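Local structure of alpha-1,3-glucanase (Paenibacillus glycanilyticus, 6K0P) at residues Met335-Asn346 with Tyr369-Leu378; Ala231-Pro239 with Ser266-Trp274. The protein probably hydrolyses the alpha-1,3-glycosidic bonds of alpha-1,3-glucan, as a family 87 glycoside hydrolase. The protein carries 1 engineered substitution. All coordinates share one frame; numbering follows the deposited sequence.

Interaction 1: residues Met335-Asn346 with Tyr369-Leu378; sequences MTNGSSYNVIDN and YNVGNKYTNL
Ile344 and Tyr375 lie side by side in successive coils of the right-handed parallel beta-helix that forms this glucanase domain, the aliphatic side chain packing on the aromatic one from coil to coil. The branch that touches is CG1 of Ile344, placed beside its own backbone N by chi1 of -50° and held over one face of the Tyr375 ring, 4.0 Å from the centroid, a CH-pi contact. At the far end of the ring, Tyr375 OH comes within 3.3 Å of Met335 CG while bonding to Ala358 O of the neighbouring strand 357-360. Leu378 CD2 lies 4.2 Å from Ile344 CG2 and carries the apolar row past the corner at Asn377. The strands 343-345 and 374-376 run parallel, joined by the usual alternating backbone bonds.

Beyond the strands, in 337-342 and 370-373, asparagine amides take over. Asn342 and Asn373 form one rung of an asparagine ladder, their amide planes nearly coplanar, 6° apart. Asn373 OD1 is gripped twice, by Asn342 ND2 in its carbonyl plane and by Asn342 N from above that plane, while Asn373 ND2 gives a nearly straight bond to Ser339 O. Asn342 OD1 accepts from Asn318 N and its ND2 also gives to Ser315 O, repeating the pattern one coil earlier. Asn370 OD1 accepts from Gly338 N in the type I' turn Thr336-Ser339. Outside, the Tyr341 ring covers Val371 O with one face.

On the sheet face carrying Asp345 and Thr376, carboxylate oxygen Asp345 OD1 takes two donors: Asn377 ND2, whose amide oxygen is bound by Asn401 ND2, at 2.8 Å on its syn lone pair, and Thr376 OG1 at 2.7 Å from above the carboxylate plane.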
loop_
_atom_site.group_PDB
_atom_site.type_symbol
_atom_site.label_atom_id
_atom_site.label_comp_id
_atom_site.label_asym_id
_atom_site.label_seq_id
_atom_site.Cartn_x
_atom_site.Cartn_y
_atom_site.Cartn_z
ATOM N N MET A 335 2.679 12.027 4.451
ATOM C CA MET A 335 3.474 13.156 4.912
ATOM C C MET A 335 2.652 14.403 4.652
ATOM O O MET A 335 2.288 14.669 3.505
ATOM C CB MET A 335 4.810 13.208 4.165
ATOM C CG MET A 335 5.642 11.937 4.319
ATOM S SD MET A 335 6.138 11.598 6.024
ATOM C CE MET A 335 7.324 12.885 6.221
ATOM N N THR A 336 2.327 15.138 5.711
ATOM C CA THR A 336 1.339 16.205 5.610
ATOM C C THR A 336 1.881 17.524 6.143
ATOM O O THR A 336 2.910 17.585 6.828
ATOM C CB THR A 336 0.041 15.866 6.366
ATOM O OG1 THR A 336 0.226 16.123 7.770
ATOM C CG2 THR A 336 -0.354 14.413 6.169
ATOM N N ASN A 337 1.156 18.592 5.813
ATOM C CA ASN A 337 1.201 19.852 6.561
ATOM C C ASN A 337 2.618 20.410 6.697
ATOM O O ASN A 337 3.090 20.685 7.803
ATOM C CB ASN A 337 0.541 19.694 7.935
ATOM C CG ASN A 337 -0.925 19.324 7.837
ATOM O OD1 ASN A 337 -1.423 18.978 6.761
ATOM N ND2 ASN A 337 -1.629 19.397 8.963
ATOM N N GLY A 338 3.289 20.596 5.562
ATOM C CA GLY A 338 4.601 21.202 5.531
ATOM C C GLY A 338 5.743 20.229 5.351
ATOM O O GLY A 338 6.876 20.664 5.115
ATOM N N SER A 339 5.480 18.928 5.443
ATOM C CA SER A 339 6.537 17.929 5.339
ATOM C C SER A 339 7.293 18.056 4.027
ATOM O O SER A 339 6.705 17.927 2.943
ATOM C CB SER A 339 5.932 16.532 5.471
ATOM O OG SER A 339 5.291 16.378 6.728
ATOM N N SER A 340 8.610 18.264 4.119
ATOM C CA SER A 340 9.424 18.600 2.961
ATOM C C SER A 340 10.752 17.858 2.978
ATOM O O SER A 340 11.261 17.470 4.034
ATOM C CB SER A 340 9.677 20.112 2.916
ATOM O OG SER A 340 8.453 20.804 2.748
ATOM N N TYR A 341 11.313 17.666 1.782
ATOM C CA TYR A 341 12.668 17.136 1.624
ATOM C C TYR A 341 12.827 15.745 2.229
ATOM O O TYR A 341 13.912 15.375 2.691
ATOM C CB TYR A 341 13.734 18.107 2.147
ATOM C CG TYR A 341 13.604 19.471 1.513
ATOM C CD1 TYR A 341 13.916 19.655 0.172
ATOM C CD2 TYR A 341 13.141 20.559 2.241
ATOM C CE1 TYR A 341 13.780 20.892 -0.426
ATOM C CE2 TYR A 341 13.005 21.806 1.651
ATOM C CZ TYR A 341 13.326 21.954 0.321
ATOM O OH TYR A 341 13.195 23.190 -0.276
ATOM N N ASN A 342 11.753 14.960 2.222
ATOM C CA ASN A 342 11.817 13.590 2.708
ATOM C C ASN A 342 12.191 12.640 1.583
ATOM O O ASN A 342 11.891 12.875 0.405
ATOM C CB ASN A 342 10.483 13.172 3.319
ATOM C CG ASN A 342 10.130 13.994 4.537
ATOM O OD1 ASN A 342 10.707 13.807 5.611
ATOM N ND2 ASN A 342 9.201 14.924 4.377
ATOM N N VAL A 343 12.835 11.544 1.964
ATOM C CA VAL A 343 13.238 10.481 1.058
ATOM C C VAL A 343 12.419 9.250 1.429
ATOM O O VAL A 343 12.654 8.628 2.471
ATOM C CB VAL A 343 14.745 10.214 1.171
ATOM C CG1 VAL A 343 15.149 8.987 0.360
ATOM C CG2 VAL A 343 15.513 11.451 0.698
ATOM N N ILE A 344 11.438 8.918 0.595
ATOM C CA ILE A 344 10.615 7.724 0.769
ATOM C C ILE A 344 11.006 6.789 -0.366
ATOM O O ILE A 344 10.483 6.899 -1.480
ATOM C CB ILE A 344 9.114 8.072 0.733
ATOM C CG1 ILE A 344 8.807 9.233 1.687
ATOM C CG2 ILE A 344 8.254 6.845 1.051
ATOM C CD1 ILE A 344 9.178 8.983 3.118
ATOM N N ASP A 345 11.949 5.883 -0.107
ATOM C CA ASP A 345 12.641 5.156 -1.162
ATOM C C ASP A 345 12.610 3.656 -0.916
ATOM O O ASP A 345 12.938 3.191 0.180
ATOM C CB ASP A 345 14.101 5.603 -1.232
ATOM C CG ASP A 345 14.873 4.878 -2.301
ATOM O OD1 ASP A 345 14.363 4.784 -3.436
ATOM O OD2 ASP A 345 15.996 4.413 -2.016
ATOM N N ASN A 346 12.239 2.898 -1.943
ATOM C CA ASN A 346 12.420 1.451 -1.932
ATOM C C ASN A 346 11.613 0.783 -0.825
ATOM O O ASN A 346 12.121 -0.046 -0.072
ATOM C CB ASN A 346 13.897 1.045 -1.879
ATOM C CG ASN A 346 14.137 -0.279 -2.560
ATOM O OD1 ASN A 346 13.883 -0.418 -3.757
ATOM N ND2 ASN A 346 14.601 -1.273 -1.803
ATOM N N TYR A 369 3.899 25.087 1.150
ATOM C CA TYR A 369 3.667 23.812 0.490
ATOM C C TYR A 369 4.594 22.751 1.059
ATOM O O TYR A 369 5.685 23.055 1.556
ATOM C CB TYR A 369 4.001 23.914 -1.005
ATOM C CG TYR A 369 3.232 24.966 -1.765
ATOM C CD1 TYR A 369 1.990 24.678 -2.315
ATOM C CD2 TYR A 369 3.766 26.232 -1.974
ATOM C CE1 TYR A 369 1.279 25.626 -3.024
ATOM C CE2 TYR A 369 3.063 27.191 -2.684
ATOM C CZ TYR A 369 1.820 26.881 -3.207
ATOM O OH TYR A 369 1.104 27.826 -3.909
ATOM N N ASN A 370 4.160 21.494 0.964
ATOM C CA ASN A 370 5.102 20.387 1.047
ATOM C C ASN A 370 5.938 20.400 -0.224
ATOM O O ASN A 370 5.386 20.364 -1.327
ATOM C CB ASN A 370 4.349 19.056 1.110
ATOM C CG ASN A 370 3.454 18.937 2.319
ATOM O OD1 ASN A 370 3.045 19.933 2.907
ATOM N ND2 ASN A 370 3.117 17.706 2.677
ATOM N N VAL A 371 7.264 20.441 -0.084
ATOM C CA VAL A 371 8.149 20.609 -1.233
ATOM C C VAL A 371 9.342 19.667 -1.158
ATOM O O VAL A 371 9.782 19.268 -0.074
ATOM C CB VAL A 371 8.649 22.069 -1.414
ATOM C CG1 VAL A 371 7.487 23.056 -1.477
ATOM C CG2 VAL A 371 9.644 22.458 -0.315
ATOM N N GLY A 372 9.883 19.330 -2.326
ATOM C CA GLY A 372 11.179 18.685 -2.379
ATOM C C GLY A 372 11.197 17.238 -1.954
ATOM O O GLY A 372 12.282 16.688 -1.736
ATOM N N ASN A 373 10.038 16.605 -1.831
ATOM C CA ASN A 373 9.981 15.205 -1.443
ATOM C C ASN A 373 10.261 14.308 -2.639
ATOM O O ASN A 373 9.993 14.664 -3.789
ATOM C CB ASN A 373 8.602 14.883 -0.871
ATOM C CG ASN A 373 8.321 15.647 0.408
ATOM O OD1 ASN A 373 8.858 15.319 1.464
ATOM N ND2 ASN A 373 7.480 16.675 0.324
ATOM N N LYS A 374 10.830 13.141 -2.356
ATOM C CA LYS A 374 11.168 12.161 -3.381
ATOM C C LYS A 374 10.595 10.826 -2.937
ATOM O O LYS A 374 11.064 10.240 -1.953
ATOM C CB LYS A 374 12.681 12.083 -3.595
ATOM C CG LYS A 374 13.261 13.376 -4.190
ATOM C CD LYS A 374 14.766 13.278 -4.365
ATOM C CE LYS A 374 15.340 14.578 -4.915
ATOM N NZ LYS A 374 14.755 14.944 -6.240
ATOM N N TYR A 375 9.563 10.371 -3.644
ATOM C CA TYR A 375 8.903 9.087 -3.407
ATOM C C TYR A 375 9.366 8.211 -4.567
ATOM O O TYR A 375 8.872 8.346 -5.690
ATOM C CB TYR A 375 7.388 9.274 -3.439
ATOM C CG TYR A 375 6.734 9.859 -2.191
ATOM C CD1 TYR A 375 7.165 11.061 -1.624
ATOM C CD2 TYR A 375 5.639 9.232 -1.610
ATOM C CE1 TYR A 375 6.540 11.591 -0.494
ATOM C CE2 TYR A 375 5.007 9.766 -0.491
ATOM C CZ TYR A 375 5.462 10.939 0.067
ATOM O OH TYR A 375 4.838 11.459 1.180
ATOM N N THR A 376 10.333 7.331 -4.315
ATOM C CA THR A 376 11.046 6.642 -5.385
ATOM C C THR A 376 11.082 5.143 -5.135
ATOM O O THR A 376 11.190 4.696 -3.988
ATOM C CB THR A 376 12.485 7.162 -5.533
ATOM O OG1 THR A 376 13.181 7.025 -4.285
ATOM C CG2 THR A 376 12.489 8.638 -5.942
ATOM N N ASN A 377 11.000 4.367 -6.217
ATOM C CA ASN A 377 11.150 2.915 -6.141
ATOM C C ASN A 377 10.153 2.328 -5.144
ATOM O O ASN A 377 10.514 1.633 -4.196
ATOM C CB ASN A 377 12.595 2.525 -5.793
ATOM C CG ASN A 377 13.616 3.190 -6.701
ATOM O OD1 ASN A 377 13.532 3.081 -7.923
ATOM N ND2 ASN A 377 14.577 3.890 -6.109
ATOM N N LEU A 378 8.877 2.623 -5.372
ATOM C CA LEU A 378 7.825 2.244 -4.437
ATOM C C LEU A 378 6.873 1.253 -5.087
ATOM O O LEU A 378 6.507 1.403 -6.262
ATOM C CB LEU A 378 7.033 3.469 -3.980
ATOM C CG LEU A 378 7.810 4.586 -3.277
ATOM C CD1 LEU A 378 6.846 5.686 -2.824
ATOM C CD2 LEU A 378 8.593 4.044 -2.079
HETATM O O HOH W 1 13.843 14.556 -0.973
#

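Interaction 2: residues Ala231-Pro239 with Ser266-Trp274; sequences ATEIVGAGP and STIRDLSAW
Ile234 meets Ile268 and Leu271 on the buried face of this contact: its CG2 lies 4.1 Å from Leu271 CD2, and its CD1 is 4.3 Å from Ile268 CG1. Ile212 and Ile214 of strand 211-214 also touch Ile234. Strands 233-236 and 267-269 are parallel neighbours in consecutive turns of the right-handed beta-helix; the second chain turns a corner at Asp270, while the first leaves its strand near Gly236. Packing is tight at that corner, where Gly236 CA comes within 3.1 Å of Asp270 O, and the same oxygen accepts a bond from Gly238 N above its carbonyl plane.

The opposite face is partly exposed at Glu233, Thr267 and Arg269, and hydrated. CG1 of Val235 sits over the centre of the Arg269 guanidinium, which runs alongside it and bonds through NH1 to Asp270 OD2 in a salt bridge of 2.8 Å. Glu233 does not touch that guanidinium directly: a water lying at its edge accepts from Arg269 NE and donates to Glu233 OE1, an oxygen also bound by Tyr187 OH. Towards the N-terminal ends, Ser266 OG accepts from Thr232 N at 2.9 Å and is also hydrogen-bonded to Ala263 O.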
loop_
_atom_site.group_PDB
_atom_site.type_symbol
_atom_site.label_atom_id
_atom_site.label_comp_id
_atom_site.label_asym_id
_atom_site.label_seq_id
_atom_site.Cartn_x
_atom_site.Cartn_y
_atom_site.Cartn_z
ATOM N N ALA A 231 19.469 11.962 19.830
ATOM C CA ALA A 231 19.295 11.023 18.729
ATOM C C ALA A 231 19.634 9.615 19.200
ATOM O O ALA A 231 20.650 9.396 19.865
ATOM C CB ALA A 231 20.202 11.417 17.560
ATOM N N THR A 232 18.768 8.664 18.857
ATOM C CA THR A 232 18.814 7.302 19.374
ATOM C C THR A 232 18.820 6.334 18.202
ATOM O O THR A 232 18.077 6.522 17.235
ATOM C CB THR A 232 17.538 7.041 20.184
ATOM O OG1 THR A 232 17.409 8.031 21.215
ATOM C CG2 THR A 232 17.533 5.652 20.807
ATOM N N GLU A 233 19.649 5.300 18.280
ATOM C CA GLU A 233 19.600 4.198 17.326
ATOM C C GLU A 233 18.877 3.027 17.976
ATOM O O GLU A 233 19.195 2.642 19.106
ATOM C CB GLU A 233 21.012 3.772 16.934
ATOM C CG GLU A 233 21.789 4.833 16.190
ATOM C CD GLU A 233 23.174 4.370 15.819
ATOM O OE1 GLU A 233 23.328 3.186 15.455
ATOM O OE2 GLU A 233 24.112 5.192 15.900
ATOM N N ILE A 234 17.894 2.469 17.272
ATOM C CA ILE A 234 17.216 1.246 17.681
ATOM C C ILE A 234 17.470 0.230 16.581
ATOM O O ILE A 234 17.052 0.438 15.436
ATOM C CB ILE A 234 15.717 1.481 17.909
ATOM C CG1 ILE A 234 15.530 2.534 19.005
ATOM C CG2 ILE A 234 15.006 0.176 18.289
ATOM C CD1 ILE A 234 14.110 2.847 19.318
ATOM N N VAL A 235 18.193 -0.837 16.910
ATOM C CA VAL A 235 18.700 -1.789 15.925
ATOM C C VAL A 235 18.239 -3.184 16.323
ATOM O O VAL A 235 18.495 -3.624 17.450
ATOM C CB VAL A 235 20.239 -1.753 15.854
ATOM C CG1 VAL A 235 20.741 -2.736 14.816
ATOM C CG2 VAL A 235 20.745 -0.323 15.569
ATOM N N GLY A 236 17.573 -3.881 15.401
ATOM C CA GLY A 236 17.202 -5.265 15.597
ATOM C C GLY A 236 18.145 -6.220 14.883
ATOM O O GLY A 236 19.185 -5.837 14.339
ATOM N N ALA A 237 17.735 -7.488 14.858
ATOM C CA ALA A 237 18.497 -8.568 14.245
ATOM C C ALA A 237 18.082 -8.838 12.808
ATOM O O ALA A 237 18.659 -9.719 12.163
ATOM C CB ALA A 237 18.326 -9.853 15.069
ATOM N N GLY A 238 17.100 -8.094 12.300
ATOM C CA GLY A 238 16.491 -8.354 11.018
ATOM C C GLY A 238 14.999 -8.548 11.210
ATOM O O GLY A 238 14.556 -9.062 12.241
ATOM N N PRO A 239 14.191 -8.130 10.226
ATOM C CA PRO A 239 12.730 -8.152 10.428
ATOM C C PRO A 239 12.125 -9.543 10.580
ATOM O O PRO A 239 11.065 -9.669 11.207
ATOM C CB PRO A 239 12.178 -7.411 9.197
ATOM C CG PRO A 239 13.265 -7.487 8.176
ATOM C CD PRO A 239 14.571 -7.491 8.955
ATOM N N SER A 266 17.273 10.271 14.969
ATOM C CA SER A 266 17.257 8.871 15.377
ATOM C C SER A 266 17.154 7.938 14.172
ATOM O O SER A 266 16.801 8.335 13.060
ATOM C CB SER A 266 16.069 8.611 16.307
ATOM O OG SER A 266 16.237 9.268 17.558
ATOM N N THR A 267 17.458 6.664 14.421
ATOM C CA THR A 267 17.357 5.611 13.424
ATOM C C THR A 267 16.657 4.425 14.062
ATOM O O THR A 267 17.004 4.029 15.178
ATOM C CB THR A 267 18.749 5.172 12.961
ATOM O OG1 THR A 267 19.425 6.286 12.356
ATOM C CG2 THR A 267 18.644 4.034 11.956
ATOM N N ILE A 268 15.660 3.874 13.371
ATOM C CA ILE A 268 15.022 2.625 13.770
ATOM C C ILE A 268 15.186 1.663 12.608
ATOM O O ILE A 268 14.759 1.970 11.485
ATOM C CB ILE A 268 13.532 2.829 14.090
ATOM C CG1 ILE A 268 13.357 3.866 15.205
ATOM C CG2 ILE A 268 12.882 1.505 14.478
ATOM C CD1 ILE A 268 11.908 4.243 15.481
ATOM N N ARG A 269 15.799 0.503 12.855
ATOM C CA ARG A 269 16.093 -0.373 11.726
ATOM C C ARG A 269 16.107 -1.850 12.093
ATOM O O ARG A 269 16.371 -2.232 13.238
ATOM C CB ARG A 269 17.413 -0.006 11.033
ATOM C CG ARG A 269 18.662 -0.218 11.897
ATOM C CD ARG A 269 19.902 0.161 11.091
ATOM N NE ARG A 269 21.134 0.285 11.864
ATOM C CZ ARG A 269 22.057 -0.663 11.946
ATOM N NH1 ARG A 269 21.874 -1.821 11.323
ATOM N NH2 ARG A 269 23.171 -0.457 12.649
ATOM N N ASP A 270 15.832 -2.677 11.075
ATOM C CA ASP A 270 16.138 -4.111 11.091
ATOM C C ASP A 270 15.263 -4.878 12.085
ATOM O O ASP A 270 15.751 -5.668 12.889
ATOM C CB ASP A 270 17.628 -4.374 11.328
ATOM C CG ASP A 270 18.516 -3.666 10.323
ATOM O OD1 ASP A 270 18.058 -3.368 9.195
ATOM O OD2 ASP A 270 19.691 -3.421 10.653
ATOM N N LEU A 271 13.955 -4.660 12.009
ATOM C CA LEU A 271 13.046 -5.319 12.937
ATOM C C LEU A 271 11.651 -5.320 12.334
ATOM O O LEU A 271 11.381 -4.638 11.343
ATOM C CB LEU A 271 13.072 -4.634 14.315
ATOM C CG LEU A 271 12.806 -3.119 14.395
ATOM C CD1 LEU A 271 11.319 -2.787 14.270
ATOM C CD2 LEU A 271 13.383 -2.547 15.697
ATOM N N SER A 272 10.756 -6.062 12.966
ATOM C CA SER A 272 9.357 -6.057 12.576
ATOM C C SER A 272 8.482 -5.660 13.755
ATOM O O SER A 272 8.882 -5.764 14.923
ATOM C CB SER A 272 8.895 -7.410 12.001
ATOM O OG SER A 272 9.022 -8.437 12.977
ATOM N N ALA A 273 7.286 -5.163 13.431
ATOM C CA ALA A 273 6.309 -4.773 14.436
ATOM C C ALA A 273 4.957 -5.337 14.035
ATOM O O ALA A 273 4.485 -5.107 12.911
ATOM C CB ALA A 273 6.230 -3.255 14.592
ATOM N N TRP A 274 4.354 -6.074 14.956
ATOM C CA TRP A 274 3.132 -6.838 14.735
ATOM C C TRP A 274 2.059 -6.246 15.640
ATOM O O TRP A 274 2.009 -6.543 16.837
ATOM C CB TRP A 274 3.401 -8.319 15.019
ATOM C CG TRP A 274 4.359 -8.857 13.997
ATOM C CD1 TRP A 274 5.727 -8.900 14.087
ATOM C CD2 TRP A 274 4.023 -9.354 12.703
ATOM N NE1 TRP A 274 6.260 -9.412 12.924
ATOM C CE2 TRP A 274 5.232 -9.700 12.060
ATOM C CE3 TRP A 274 2.817 -9.542 12.023
ATOM C CZ2 TRP A 274 5.267 -10.221 10.766
ATOM C CZ3 TRP A 274 2.852 -10.063 10.734
ATOM C CH2 TRP A 274 4.068 -10.401 10.125
HETATM O O HOH W 2 22.054 2.532 13.217
#

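How the interactions relate
Both interactions join parallel strands of successive turns in one beta-helix, yet they share no strand; their nearest atoms are about 11 Å apart. Each has an apolar side, aromatic as well as aliphatic in interaction 1 and purely aliphatic in interaction 2. Interaction 2 is the more buried overall, whereas interaction 1 is partly buried and extends into loops, with Asn337 close to a bound glucose unit. Their polar chemistry differs accordingly. In interaction 1, neutral asparagine amides line up across turns and a carboxylate is held by uncharged donors; in interaction 2, a guanidinium is paired with the carboxylate of the next residue and bridged through water to another.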